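Local coordinates for protein DegT/DnrJ/EryC1/StrS aminotransferase (PDB 4QGR) that binds pyridoxal 5'-phosphate and probably catalyses a transamination that uses this cofactor, at residues Cys63-Gly66 and Thr67-Leu70; Ser89-Phe92 and Ala93-Glu97; Tyr323-Leu327 and His328-Ala332. All blocks are in the same frame, centred on the assembly; numbering follows the deposited sequence.

Contact 1. Residues Cys63-Gly66 and Thr67-Leu70; sequences CANG and TDAL. With PLP (pyridoxal-5'-phosphate), chain E.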
loop_
_atom_site.group_PDB
_atom_site.type_symbol
_atom_site.label_atom_id
_atom_site.label_comp_id
_atom_site.label_asym_id
_atom_site.label_seq_id
_atom_site.Cartn_x
_atom_site.Cartn_y
_atom_site.Cartn_z
ATOM N N CYS A 63 1.394 -3.229 -8.723
ATOM C CA CYS A 63 1.094 -3.241 -7.284
ATOM C C CYS A 63 0.966 -1.813 -6.770
ATOM O O CYS A 63 0.925 -0.855 -7.572
ATOM C CB CYS A 63 2.179 -4.028 -6.533
ATOM S SG CYS A 63 3.891 -3.492 -6.800
ATOM N N ALA A 64 0.954 -1.639 -5.454
ATOM C CA ALA A 64 0.533 -0.381 -4.895
ATOM C C ALA A 64 1.580 0.704 -4.813
ATOM O O ALA A 64 1.215 1.886 -4.782
ATOM C CB ALA A 64 -0.053 -0.584 -3.505
ATOM N N ASN A 65 2.845 0.314 -4.714
ATOM C CA ASN A 65 3.941 1.238 -4.634
ATOM C C ASN A 65 5.260 0.483 -4.746
ATOM O O ASN A 65 5.292 -0.761 -4.754
ATOM C CB ASN A 65 3.884 2.103 -3.342
ATOM C CG ASN A 65 4.089 1.269 -2.097
ATOM O OD1 ASN A 65 5.153 0.685 -1.900
ATOM N ND2 ASN A 65 3.066 1.160 -1.289
ATOM N N GLY A 66 6.332 1.244 -4.890
ATOM C CA GLY A 66 7.670 0.679 -5.142
ATOM C C GLY A 66 8.339 0.085 -3.934
ATOM O O GLY A 66 9.385 -0.574 -4.066
ATOM N N THR A 67 7.786 0.332 -2.754
ATOM C CA THR A 67 8.311 -0.250 -1.515
ATOM C C THR A 67 7.744 -1.668 -1.404
ATOM O O THR A 67 8.497 -2.672 -1.256
ATOM C CB THR A 67 7.909 0.608 -0.293
ATOM O OG1 THR A 67 8.439 1.927 -0.451
ATOM C CG2 THR A 67 8.432 -0.023 0.981
ATOM N N ASP A 68 6.421 -1.768 -1.534
ATOM C CA ASP A 68 5.764 -3.070 -1.663
ATOM C C ASP A 68 6.437 -3.958 -2.711
ATOM O O ASP A 68 6.538 -5.206 -2.537
ATOM C CB ASP A 68 4.277 -2.931 -2.067
ATOM C CG ASP A 68 3.370 -2.258 -1.019
ATOM O OD1 ASP A 68 3.805 -1.702 0.051
ATOM O OD2 ASP A 68 2.161 -2.188 -1.326
ATOM N N ALA A 69 6.826 -3.357 -3.830
ATOM C CA ALA A 69 7.418 -4.043 -4.951
ATOM C C ALA A 69 8.725 -4.720 -4.647
ATOM O O ALA A 69 9.032 -5.734 -5.268
ATOM C CB ALA A 69 7.580 -3.117 -6.140
ATOM N N LEU A 70 9.446 -4.195 -3.673
ATOM C CA LEU A 70 10.686 -4.812 -3.167
ATOM C C LEU A 70 10.413 -5.835 -2.065
ATOM O O LEU A 70 11.113 -6.852 -1.979
ATOM C CB LEU A 70 11.607 -3.719 -2.611
ATOM C CG LEU A 70 12.090 -2.657 -3.613
ATOM C CD1 LEU A 70 12.668 -1.453 -2.909
ATOM C CD2 LEU A 70 13.170 -3.286 -4.486
HETATM N N1 PLP E . 13.560 2.496 -4.273
HETATM C C2 PLP E . 14.129 3.640 -4.696
HETATM C C2A PLP E . 15.535 3.673 -5.244
HETATM C C3 PLP E . 13.300 4.877 -4.701
HETATM O O3 PLP E . 13.837 5.998 -5.167
HETATM C C4 PLP E . 11.941 4.817 -4.099
HETATM C C4A PLP E . 10.926 5.892 -4.053
HETATM O O4A PLP E . 10.764 6.675 -4.967
HETATM C C5 PLP E . 11.461 3.499 -3.661
HETATM C C6 PLP E . 12.315 2.400 -3.777
HETATM C C5A PLP E . 10.081 3.341 -3.063
HETATM O O4P PLP E . 9.042 3.581 -4.023
HETATM P P PLP E . 7.632 4.200 -3.559
HETATM O O1P PLP E . 6.656 3.991 -4.714
HETATM O O2P PLP E . 7.239 3.547 -2.259
HETATM O O3P PLP E . 7.991 5.687 -3.402
#

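Contact 2. Residues Ser89-Phe92 and Ala93-Glu97; sequences SFTF and AATAE. With PLP (pyridoxal-5'-phosphate), chain E.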
loop_
_atom_site.group_PDB
_atom_site.type_symbol
_atom_site.label_atom_id
_atom_site.label_comp_id
_atom_site.label_asym_id
_atom_site.label_seq_id
_atom_site.Cartn_x
_atom_site.Cartn_y
_atom_site.Cartn_z
ATOM N N SER A 89 23.777 1.713 0.918
ATOM C CA SER A 89 23.375 2.729 1.889
ATOM C C SER A 89 23.001 4.043 1.175
ATOM O O SER A 89 22.169 4.810 1.683
ATOM C CB SER A 89 24.536 2.952 2.862
ATOM O OG SER A 89 24.293 4.053 3.712
ATOM N N PHE A 90 23.630 4.332 0.032
ATOM C CA PHE A 90 23.309 5.526 -0.738
ATOM C C PHE A 90 22.128 5.257 -1.662
ATOM O O PHE A 90 22.318 4.944 -2.829
ATOM C CB PHE A 90 24.545 5.989 -1.528
ATOM C CG PHE A 90 24.502 7.428 -1.915
ATOM C CD1 PHE A 90 24.693 8.397 -0.961
ATOM C CD2 PHE A 90 24.246 7.805 -3.243
ATOM C CE1 PHE A 90 24.639 9.733 -1.283
ATOM C CE2 PHE A 90 24.187 9.142 -3.591
ATOM C CZ PHE A 90 24.377 10.108 -2.610
ATOM N N THR A 91 20.923 5.298 -1.093
ATOM C CA THR A 91 19.688 5.031 -1.792
ATOM C C THR A 91 18.528 5.506 -0.900
ATOM O O THR A 91 18.734 5.905 0.269
ATOM C CB THR A 91 19.550 3.523 -2.118
ATOM O OG1 THR A 91 18.383 3.299 -2.897
ATOM C CG2 THR A 91 19.528 2.649 -0.828
ATOM N N PHE A 92 17.315 5.438 -1.445
ATOM C CA PHE A 92 16.101 5.712 -0.688
ATOM C C PHE A 92 15.854 4.650 0.364
ATOM O O PHE A 92 16.182 3.473 0.162
ATOM C CB PHE A 92 14.917 5.760 -1.651
ATOM C CG PHE A 92 13.626 6.172 -1.010
ATOM C CD1 PHE A 92 13.416 7.496 -0.619
ATOM C CD2 PHE A 92 12.617 5.264 -0.840
ATOM C CE1 PHE A 92 12.218 7.870 -0.010
ATOM C CE2 PHE A 92 11.419 5.623 -0.245
ATOM C CZ PHE A 92 11.207 6.936 0.143
ATOM N N ALA A 93 15.264 5.044 1.500
ATOM C CA ALA A 93 15.125 4.140 2.646
ATOM C C ALA A 93 14.480 2.780 2.331
ATOM O O ALA A 93 14.805 1.786 2.947
ATOM C CB ALA A 93 14.307 4.827 3.734
ATOM N N ALA A 94 13.482 2.758 1.459
ATOM C CA ALA A 94 12.768 1.534 1.113
ATOM C C ALA A 94 13.685 0.347 0.800
ATOM O O ALA A 94 13.399 -0.704 1.231
ATOM C CB ALA A 94 11.867 1.781 -0.071
ATOM N N THR A 95 14.806 0.555 0.070
ATOM C CA THR A 95 15.709 -0.538 -0.350
ATOM C C THR A 95 16.156 -1.397 0.875
ATOM O O THR A 95 16.196 -2.619 0.811
ATOM C CB THR A 95 16.916 0.039 -1.123
ATOM O OG1 THR A 95 16.460 0.988 -2.133
ATOM C CG2 THR A 95 17.764 -1.075 -1.781
ATOM N N ALA A 96 16.536 -0.745 1.979
ATOM C CA ALA A 96 16.906 -1.423 3.215
ATOM C C ALA A 96 15.735 -1.736 4.123
ATOM O O ALA A 96 15.724 -2.760 4.777
ATOM C CB ALA A 96 17.924 -0.623 3.996
ATOM N N GLU A 97 14.755 -0.843 4.172
ATOM C CA GLU A 97 13.678 -0.964 5.106
ATOM C C GLU A 97 12.882 -2.247 4.938
ATOM O O GLU A 97 12.522 -2.875 5.945
ATOM C CB GLU A 97 12.759 0.234 4.956
ATOM C CG GLU A 97 11.529 0.208 5.853
ATOM C CD GLU A 97 10.623 1.392 5.509
ATOM O OE1 GLU A 97 10.122 1.435 4.371
ATOM O OE2 GLU A 97 10.505 2.320 6.371
HETATM N N1 PLP E . 13.560 2.496 -4.273
HETATM C C2 PLP E . 14.129 3.640 -4.696
HETATM C C2A PLP E . 15.535 3.673 -5.244
HETATM C C3 PLP E . 13.300 4.877 -4.701
HETATM O O3 PLP E . 13.837 5.998 -5.167
HETATM C C4 PLP E . 11.941 4.817 -4.099
HETATM C C4A PLP E . 10.926 5.892 -4.053
HETATM O O4A PLP E . 10.764 6.675 -4.967
HETATM C C5 PLP E . 11.461 3.499 -3.661
HETATM C C6 PLP E . 12.315 2.400 -3.777
HETATM C C5A PLP E . 10.081 3.341 -3.063
HETATM O O4P PLP E . 9.042 3.581 -4.023
HETATM P P PLP E . 7.632 4.200 -3.559
HETATM O O1P PLP E . 6.656 3.991 -4.714
HETATM O O2P PLP E . 7.239 3.547 -2.259
HETATM O O3P PLP E . 7.991 5.687 -3.402
#

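Contact 3. Residues Tyr323-Leu327 and His328-Ala332; sequences YVKPL and HLQTA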
loop_
_atom_site.group_PDB
_atom_site.type_symbol
_atom_site.label_atom_id
_atom_site.label_comp_id
_atom_site.label_asym_id
_atom_site.label_seq_id
_atom_site.Cartn_x
_atom_site.Cartn_y
_atom_site.Cartn_z
ATOM N N TYR A 323 21.750 12.243 -1.523
ATOM C CA TYR A 323 20.927 12.125 -0.330
ATOM C C TYR A 323 21.691 12.774 0.794
ATOM O O TYR A 323 22.934 12.730 0.840
ATOM C CB TYR A 323 20.683 10.651 0.021
ATOM C CG TYR A 323 19.827 9.974 -1.001
ATOM C CD1 TYR A 323 18.461 10.005 -0.896
ATOM C CD2 TYR A 323 20.397 9.300 -2.086
ATOM C CE1 TYR A 323 17.657 9.432 -1.862
ATOM C CE2 TYR A 323 19.606 8.722 -3.049
ATOM C CZ TYR A 323 18.240 8.773 -2.918
ATOM O OH TYR A 323 17.403 8.218 -3.859
ATOM N N VAL A 324 20.951 13.386 1.700
ATOM C CA VAL A 324 21.554 14.121 2.774
ATOM C C VAL A 324 22.207 13.210 3.810
ATOM O O VAL A 324 23.252 13.575 4.354
ATOM C CB VAL A 324 20.503 15.053 3.434
ATOM C CG1 VAL A 324 21.026 15.673 4.697
ATOM C CG2 VAL A 324 20.138 16.158 2.439
ATOM N N LYS A 325 21.570 12.081 4.087
ATOM C CA LYS A 325 22.025 11.138 5.108
ATOM C C LYS A 325 21.918 9.746 4.511
ATOM O O LYS A 325 20.817 9.293 4.243
ATOM C CB LYS A 325 21.157 11.255 6.380
ATOM C CG LYS A 325 21.964 11.397 7.629
ATOM C CD LYS A 325 21.124 11.617 8.870
ATOM C CE LYS A 325 21.687 10.789 10.020
ATOM N NZ LYS A 325 21.719 11.595 11.266
ATOM N N PRO A 326 23.062 9.088 4.249
ATOM C CA PRO A 326 22.964 7.677 3.787
ATOM C C PRO A 326 22.328 6.798 4.847
ATOM O O PRO A 326 22.369 7.104 6.023
ATOM C CB PRO A 326 24.412 7.297 3.509
ATOM C CG PRO A 326 25.200 8.139 4.452
ATOM C CD PRO A 326 24.453 9.476 4.525
ATOM N N LEU A 327 21.717 5.713 4.423
ATOM C CA LEU A 327 20.948 4.889 5.295
ATOM C C LEU A 327 21.707 4.392 6.503
ATOM O O LEU A 327 21.136 4.339 7.593
ATOM C CB LEU A 327 20.344 3.702 4.512
ATOM C CG LEU A 327 19.382 4.128 3.397
ATOM C CD1 LEU A 327 18.650 2.881 2.869
ATOM C CD2 LEU A 327 18.334 5.174 3.812
ATOM N N HIS A 328 22.968 4.024 6.325
ATOM C CA HIS A 328 23.694 3.405 7.416
ATOM C C HIS A 328 23.934 4.380 8.564
ATOM O O HIS A 328 24.318 3.950 9.654
ATOM C CB HIS A 328 25.014 2.794 6.969
ATOM C CG HIS A 328 26.097 3.786 6.698
ATOM N ND1 HIS A 328 26.096 4.610 5.593
ATOM C CD2 HIS A 328 27.220 4.087 7.388
ATOM C CE1 HIS A 328 27.183 5.353 5.597
ATOM N NE2 HIS A 328 27.883 5.054 6.674
ATOM N N LEU A 329 23.748 5.664 8.312
ATOM C CA LEU A 329 23.898 6.656 9.371
ATOM C C LEU A 329 22.574 7.066 9.979
ATOM O O LEU A 329 22.563 7.829 10.952
ATOM C CB LEU A 329 24.656 7.878 8.872
ATOM C CG LEU A 329 26.082 7.603 8.425
ATOM C CD1 LEU A 329 26.601 8.906 7.844
ATOM C CD2 LEU A 329 27.005 7.029 9.485
ATOM N N GLN A 330 21.453 6.586 9.439
ATOM C CA GLN A 330 20.159 6.977 9.992
ATOM C C GLN A 330 19.841 6.093 11.161
ATOM O O GLN A 330 20.240 4.927 11.199
ATOM C CB GLN A 330 19.036 6.913 8.952
ATOM C CG GLN A 330 19.250 7.914 7.810
ATOM C CD GLN A 330 18.092 7.994 6.858
ATOM O OE1 GLN A 330 16.945 7.773 7.237
ATOM N NE2 GLN A 330 18.391 8.283 5.578
ATOM N N THR A 331 19.105 6.654 12.107
ATOM C CA THR A 331 18.782 6.001 13.370
ATOM C C THR A 331 18.219 4.617 13.214
ATOM O O THR A 331 18.600 3.693 13.956
ATOM C CB THR A 331 17.821 6.900 14.228
ATOM O OG1 THR A 331 18.450 8.165 14.483
ATOM C CG2 THR A 331 17.437 6.271 15.542
ATOM N N ALA A 332 17.279 4.451 12.309
ATOM C CA ALA A 332 16.622 3.148 12.195
ATOM C C ALA A 332 17.549 2.041 11.727
ATOM O O ALA A 332 17.243 0.889 11.964
ATOM C CB ALA A 332 15.464 3.222 11.239
#

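Contact 1. Residues Cys63-Gly66 and Thr67-Leu70
Thr-67, the first residue after Gly-66, touches both the turn and the cofactor. Thr-67 N donates to Asn-65 OD1 at 2.8 Å, lying in the plane of that side-chain carbonyl, and makes a weak bond to phosphate O2P as well. The hydroxyl does better: with chi1 at -60°, OG1 sits beside the residue's own backbone N, and it donates to PLP O2P over 2.7 Å. Asp-68 N donates to the same Asn-65 OD1, 2.8 Å and nearly straight, so one amide oxygen caps two backbone N-H groups at the start of helix 68-76. The Asp-68 and Asn-65 side chains cross at about a right angle, with carboxylate and amide planes 59° apart; Asp-68 OD2 is hydrogen-bonded to Ser-243. At Ala-69 the backbone N closes the turn on Asn-65 O (3.2 Å), while CB packs against Cys-63 SG at 3.8 Å. Leu-70 folds its CG over Gly-66 O at 3.4 Å and carries CD1 on to the cofactor ring, 4.0 Å from PLP C6. Gly-66 N donates to PLP O1P at 2.8 Å. The cofactor is also hydrogen-bonded to Ser-194, Gln-173, Lys-199 and Asn-242 of the second subunit. On this side the phosphate is held by Gly-66 N and the Thr-67 hydroxyl, with a weak third bond from Thr-67 N, at a helix N-terminus whose dipole would be expected to favour its negative charge.

Contact 2. Residues Ser89-Phe92 and Ala93-Glu97
Thr-91 and Thr-95 meet through their hydroxyls: Thr-91 OG1 donates to Thr-95 OG1 over 3.1 Å. The direction of this bond fits the second partner, since Thr-95 OG1 is also hydrogen-bonded to Asp-170 OD2. Thr-91 OG1 can reach across because it stands anti to its main-chain nitrogen (chi1 -175°), and from there it also lies 3.7 Å from the PLP methyl C2A. Beside the hydroxyls, Thr-91 CG2 packs on Thr-95 CB. In the backbone, Phe-92 O accepts from Thr-95 N at 3.2 Å, and Ala-93 O takes the N-H of Glu-97 as the helix gets under way. This is the loop from strand 83-88 into helix 94-101, and, as in other fold-type I PLP enzymes, it supplies an aromatic ring that covers the cofactor. Phe-92 lies over the pyridine, CD2 at 3.4 Å from PLP C4, with the aldehyde carbon C4A over one face of the phenyl ring toward its rim. Ala-94 CB fills in beside them, 3.6 Å from Phe-92 CD2. Both carboxylate oxygens of Glu-97 are taken up by the second subunit: OE1 by His-227 ND1 and OE2 by Gly-240 N.

Contact 3. Residues Tyr323-Leu327 and His328-Ala332
Gln-330 folds back over the turn to reach Lys-325, its NE2 donating to Lys-325 O at 2.9 Å. Its CG starts beside the backbone N (chi1 -64°) and the chain then runs extended, which carries the amide across the Leu-327 side chain, NE2 3.6 Å from Leu-327 CD2. The accepting oxygen lies close to the amide plane of Gln-330, whereas the donor stands 37° above the carbonyl plane of Lys-325. The other end of the amide, OE1, accepts from Asn-236 N of the second subunit, so bonds at both ends fix its rotation.

Lys-325 lies alongside the turn in a less regular shape. Bends at chi3 and chi4 bring its CE to 3.2 Å from Leu-329 O; NZ makes a long, weak ion pair with Asp-235 of the second subunit. Pro-326 packs through its CG, which meets His-328 CE1 at 3.6 Å and Leu-329 CD1 at 3.7 Å. The imidazole is placed there by a chi1 of 75°, with CG wedged between backbone N and carbonyl carbon, and Leu-329 CG lies over one face of the ring, offset toward the rim. Both ring nitrogens are engaged, ND1 with Ser-89 OG and NE2 with Glu-347, which fixes the turn of the ring.

Two backbone bonds, Leu-329 N to Pro-326 O and Gln-330 N to Leu-327 O (2.9 Å), each link residues three apart, the pattern of a short 3-10 turn, here in the loop between helix 305-314 and strand 337-338 at the subunit interface.

Along the chain the contacts follow in series. Contacts 1 and 2 are strand-to-helix loops, after strands 59-63 and 83-88, which four other strands separate in the same mixed sheet. Their centres are 14 Å apart; they touch where Thr-67 OG1 packs on Ala-94 CB, and both reach the same PLP, one mainly at its phosphate, the other mainly over its ring. Contact 3 comes much later in sequence, yet its centre is 9 Å from that of contact 2, and Ser-89 O probably bonds to Leu-327 N. It stays about 9 Å from contact 1 at the nearest atoms. All three touch the second subunit, placing the cofactor site close to the dimer interface.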